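Local coordinates for AtFKBP42 (Arabidopsis thaliana, PDB 2F4E), which belongs to the FKBP-type peptidyl-prolyl cis-trans isomerases, modulates vacuolar uptake of substrates by MRP-type transporters and regulates cell elongation and orientation, at residues Val124-Glu129 and Leu149-Glu154. Numbering follows the deposited sequence.
Sequences VHVGWE and LLYEVE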
ATOM      1  N   VAL A 124      -5.234  -0.946   2.106  1.00 26.67           N
ATOM      2  CA  VAL A 124      -4.456  -2.167   2.168  1.00 25.91           C
ATOM      3  C   VAL A 124      -4.041  -2.446   3.604  1.00 29.95           C
ATOM      4  O   VAL A 124      -3.334  -1.653   4.243  1.00 28.87           O
ATOM      5  CB  VAL A 124      -3.195  -2.097   1.260  1.00 28.08           C
ATOM      6  CG1 VAL A 124      -2.534  -3.455   1.203  1.00 19.04           C
ATOM      7  CG2 VAL A 124      -3.563  -1.630  -0.134  1.00 25.58           C
ATOM      8  N   HIS A 125      -4.501  -3.589   4.095  1.00 27.21           N
ATOM      9  CA  HIS A 125      -4.227  -4.036   5.445  1.00 28.23           C
ATOM     10  C   HIS A 125      -3.039  -4.958   5.393  1.00 31.46           C
ATOM     11  O   HIS A 125      -3.090  -6.026   4.788  1.00 30.98           O
ATOM     12  CB  HIS A 125      -5.457  -4.748   5.990  1.00 30.60           C
ATOM     13  CG  HIS A 125      -6.677  -3.895   5.983  1.00 29.35           C
ATOM     14  ND1 HIS A 125      -6.956  -2.977   6.980  1.00 30.38           N
ATOM     15  CD2 HIS A 125      -7.676  -3.771   5.081  1.00 31.93           C
ATOM     16  CE1 HIS A 125      -8.065  -2.338   6.689  1.00 31.74           C
ATOM     17  NE2 HIS A 125      -8.529  -2.801   5.536  1.00 30.61           N
ATOM     18  N   VAL A 126      -1.965  -4.537   6.045  1.00 30.73           N
ATOM     19  CA  VAL A 126      -0.729  -5.291   6.035  1.00 33.45           C
ATOM     20  C   VAL A 126      -0.221  -5.742   7.395  1.00 35.08           C
ATOM     21  O   VAL A 126      -0.025  -4.933   8.303  1.00 32.42           O
ATOM     22  CB  VAL A 126       0.375  -4.462   5.364  1.00 31.63           C
ATOM     23  CG1 VAL A 126       1.662  -5.264   5.302  1.00 33.76           C
ATOM     24  CG2 VAL A 126      -0.086  -4.013   3.988  1.00 34.89           C
ATOM     25  N   GLY A 127       0.005  -7.043   7.522  1.00 33.43           N
ATOM     26  CA  GLY A 127       0.517  -7.568   8.769  1.00 34.97           C
ATOM     27  C   GLY A 127       1.915  -7.023   8.945  1.00 36.52           C
ATOM     28  O   GLY A 127       2.634  -6.825   7.961  1.00 37.10           O
ATOM     29  N   TRP A 128       2.308  -6.774  10.187  1.00 36.85           N
ATOM     30  CA  TRP A 128       3.636  -6.256  10.456  1.00 36.55           C
ATOM     31  C   TRP A 128       4.746  -7.103   9.841  1.00 36.63           C
ATOM     32  O   TRP A 128       5.790  -6.571   9.475  1.00 35.92           O
ATOM     33  CB  TRP A 128       3.867  -6.096  11.963  1.00 38.79           C
ATOM     34  CG  TRP A 128       3.645  -7.316  12.771  1.00 39.84           C
ATOM     35  CD1 TRP A 128       2.509  -7.657  13.439  1.00 39.61           C
ATOM     36  CD2 TRP A 128       4.588  -8.373  13.008  1.00 40.18           C
ATOM     37  NE1 TRP A 128       2.681  -8.858  14.080  1.00 39.32           N
ATOM     38  CE2 TRP A 128       3.948  -9.324  13.830  1.00 40.09           C
ATOM     39  CE3 TRP A 128       5.911  -8.608  12.605  1.00 38.53           C
ATOM     40  CZ2 TRP A 128       4.587 -10.502  14.257  1.00 39.89           C
ATOM     41  CZ3 TRP A 128       6.547  -9.782  13.030  1.00 40.57           C
ATOM     42  CH2 TRP A 128       5.881 -10.710  13.846  1.00 38.33           C
ATOM     43  N   GLU A 129       4.525  -8.408   9.711  1.00 36.81           N
ATOM     44  CA  GLU A 129       5.534  -9.283   9.126  1.00 39.48           C
ATOM     45  C   GLU A 129       5.996  -8.747   7.772  1.00 39.65           C
ATOM     46  O   GLU A 129       7.176  -8.824   7.424  1.00 41.03           O
ATOM     47  CB  GLU A 129       4.992 -10.709   8.952  1.00 43.47           C
ATOM     48  CG  GLU A 129       4.706 -11.457  10.261  1.00 47.67           C
ATOM     49  CD  GLU A 129       3.273 -11.271  10.745  1.00 51.32           C
ATOM     50  OE1 GLU A 129       2.719 -10.165  10.550  1.00 51.50           O
ATOM     51  OE2 GLU A 129       2.705 -12.228  11.326  1.00 54.67           O
ATOM     52  N   LEU A 149      -0.249  -2.407   9.836  1.00 32.98           N
ATOM     53  CA  LEU A 149      -0.450  -1.138   9.171  1.00 31.64           C
ATOM     54  C   LEU A 149      -1.658  -1.079   8.258  1.00 32.35           C
ATOM     55  O   LEU A 149      -2.230  -2.105   7.861  1.00 30.89           O
ATOM     56  CB  LEU A 149       0.787  -0.804   8.348  1.00 30.88           C
ATOM     57  CG  LEU A 149       2.151  -0.840   9.034  1.00 30.89           C
ATOM     58  CD1 LEU A 149       3.197  -0.414   8.026  1.00 31.65           C
ATOM     59  CD2 LEU A 149       2.164   0.091  10.235  1.00 29.61           C
ATOM     60  N   LEU A 150      -2.026   0.151   7.925  1.00 29.34           N
ATOM     61  CA  LEU A 150      -3.124   0.422   7.020  1.00 27.23           C
ATOM     62  C   LEU A 150      -2.568   1.355   5.957  1.00 28.56           C
ATOM     63  O   LEU A 150      -1.801   2.273   6.259  1.00 27.24           O
ATOM     64  CB  LEU A 150      -4.281   1.126   7.729  1.00 28.48           C
ATOM     65  CG  LEU A 150      -5.414   1.524   6.773  1.00 30.47           C
ATOM     66  CD1 LEU A 150      -6.128   0.282   6.324  1.00 30.93           C
ATOM     67  CD2 LEU A 150      -6.396   2.458   7.436  1.00 29.74           C
ATOM     68  N   TYR A 151      -2.946   1.109   4.715  1.00 26.04           N
ATOM     69  CA  TYR A 151      -2.509   1.951   3.616  1.00 28.10           C
ATOM     70  C   TYR A 151      -3.704   2.374   2.787  1.00 28.74           C
ATOM     71  O   TYR A 151      -4.643   1.616   2.586  1.00 28.31           O
ATOM     72  CB  TYR A 151      -1.544   1.218   2.690  1.00 27.91           C
ATOM     73  CG  TYR A 151      -0.206   0.842   3.269  1.00 28.92           C
ATOM     74  CD1 TYR A 151       0.808   1.781   3.422  1.00 26.38           C
ATOM     75  CD2 TYR A 151       0.069  -0.483   3.590  1.00 24.13           C
ATOM     76  CE1 TYR A 151       2.074   1.394   3.866  1.00 28.70           C
ATOM     77  CE2 TYR A 151       1.315  -0.876   4.031  1.00 29.54           C
ATOM     78  CZ  TYR A 151       2.306   0.055   4.168  1.00 26.65           C
ATOM     79  OH  TYR A 151       3.523  -0.382   4.602  1.00 30.16           O
ATOM     80  N   GLU A 152      -3.661   3.611   2.328  1.00 28.71           N
ATOM     81  CA  GLU A 152      -4.693   4.139   1.468  1.00 29.36           C
ATOM     82  C   GLU A 152      -3.845   4.457   0.256  1.00 31.08           C
ATOM     83  O   GLU A 152      -3.136   5.467   0.229  1.00 32.09           O
ATOM     84  CB  GLU A 152      -5.304   5.414   2.043  1.00 30.53           C
ATOM     85  CG  GLU A 152      -6.452   5.948   1.201  1.00 36.78           C
ATOM     86  CD  GLU A 152      -6.843   7.388   1.527  1.00 40.13           C
ATOM     87  OE1 GLU A 152      -6.330   7.974   2.498  1.00 40.75           O
ATOM     88  OE2 GLU A 152      -7.691   7.942   0.795  1.00 42.35           O
ATOM     89  N   VAL A 153      -3.886   3.576  -0.732  1.00 29.78           N
ATOM     90  CA  VAL A 153      -3.075   3.776  -1.921  1.00 32.75           C
ATOM     91  C   VAL A 153      -3.814   3.994  -3.240  1.00 34.03           C
ATOM     92  O   VAL A 153      -4.826   3.359  -3.525  1.00 35.57           O
ATOM     93  CB  VAL A 153      -2.082   2.603  -2.103  1.00 33.19           C
ATOM     94  CG1 VAL A 153      -2.827   1.281  -2.058  1.00 33.34           C
ATOM     95  CG2 VAL A 153      -1.346   2.742  -3.422  1.00 30.71           C
ATOM     96  N   GLU A 154      -3.292   4.914  -4.038  1.00 30.83           N
ATOM     97  CA  GLU A 154      -3.860   5.193  -5.340  1.00 34.18           C
ATOM     98  C   GLU A 154      -2.747   5.092  -6.373  1.00 34.06           C
ATOM     99  O   GLU A 154      -1.767   5.843  -6.326  1.00 35.80           O
ATOM    100  CB  GLU A 154      -4.503   6.583  -5.397  1.00 32.41           C
ATOM    101  CG  GLU A 154      -5.028   6.891  -6.785  1.00 41.03           C
ATOM    102  CD  GLU A 154      -5.813   8.179  -6.866  1.00 44.43           C
ATOM    103  OE1 GLU A 154      -6.151   8.747  -5.808  1.00 47.50           O
ATOM    104  OE2 GLU A 154      -6.083   8.617  -8.004  1.00 46.72           O
TER
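Two antiparallel strands of the FKBP sheet, 121-126 and 149-158, pair here through Val124-Val126 and Leu149-Tyr151; the axes of segments 124-126 and 149-154 come within 4.8 Å, their N-to-C directions 154° apart. Val124 with Tyr151 and Val126 with Leu149 are the hydrogen-bonded pairs, with His125 and Leu150 the non-hydrogen-bonded pair between them. Val124 N donates a hydrogen bond to Tyr151 O (2.7 Å), and the return bond from Tyr151 N to Val124 O is more bent, 137° at the hydrogen. At the other end Leu149 N bonds Val126 O nearly straight and in the carbonyl plane. Strand 69-78 borders 149-158 and strand 51-55 borders 121-126, so this pairing lies inside the curved antiparallel sheet that characterises the FKBP domain. On the face bearing Val124, Val126 and Tyr151, Val126 CG2 meets the phenol edge in the ring plane, 3.4 Å from Tyr151 CE2. The ring is placed there by chi1 of -66°, with CG anti to the carbonyl carbon. With Tyr151 reduced to an alanine, Val126 CG2 would probably lose its aromatic neighbour and a gap would open beside it. Val124 CG2 packs 3.6 Å from Val153 CG1. On the opposite face, Leu150 CD1 approaches the imidazole obliquely, 3.3 Å from His125 CE1, while His125 ND1 is hydrogen-bonded to Lys79.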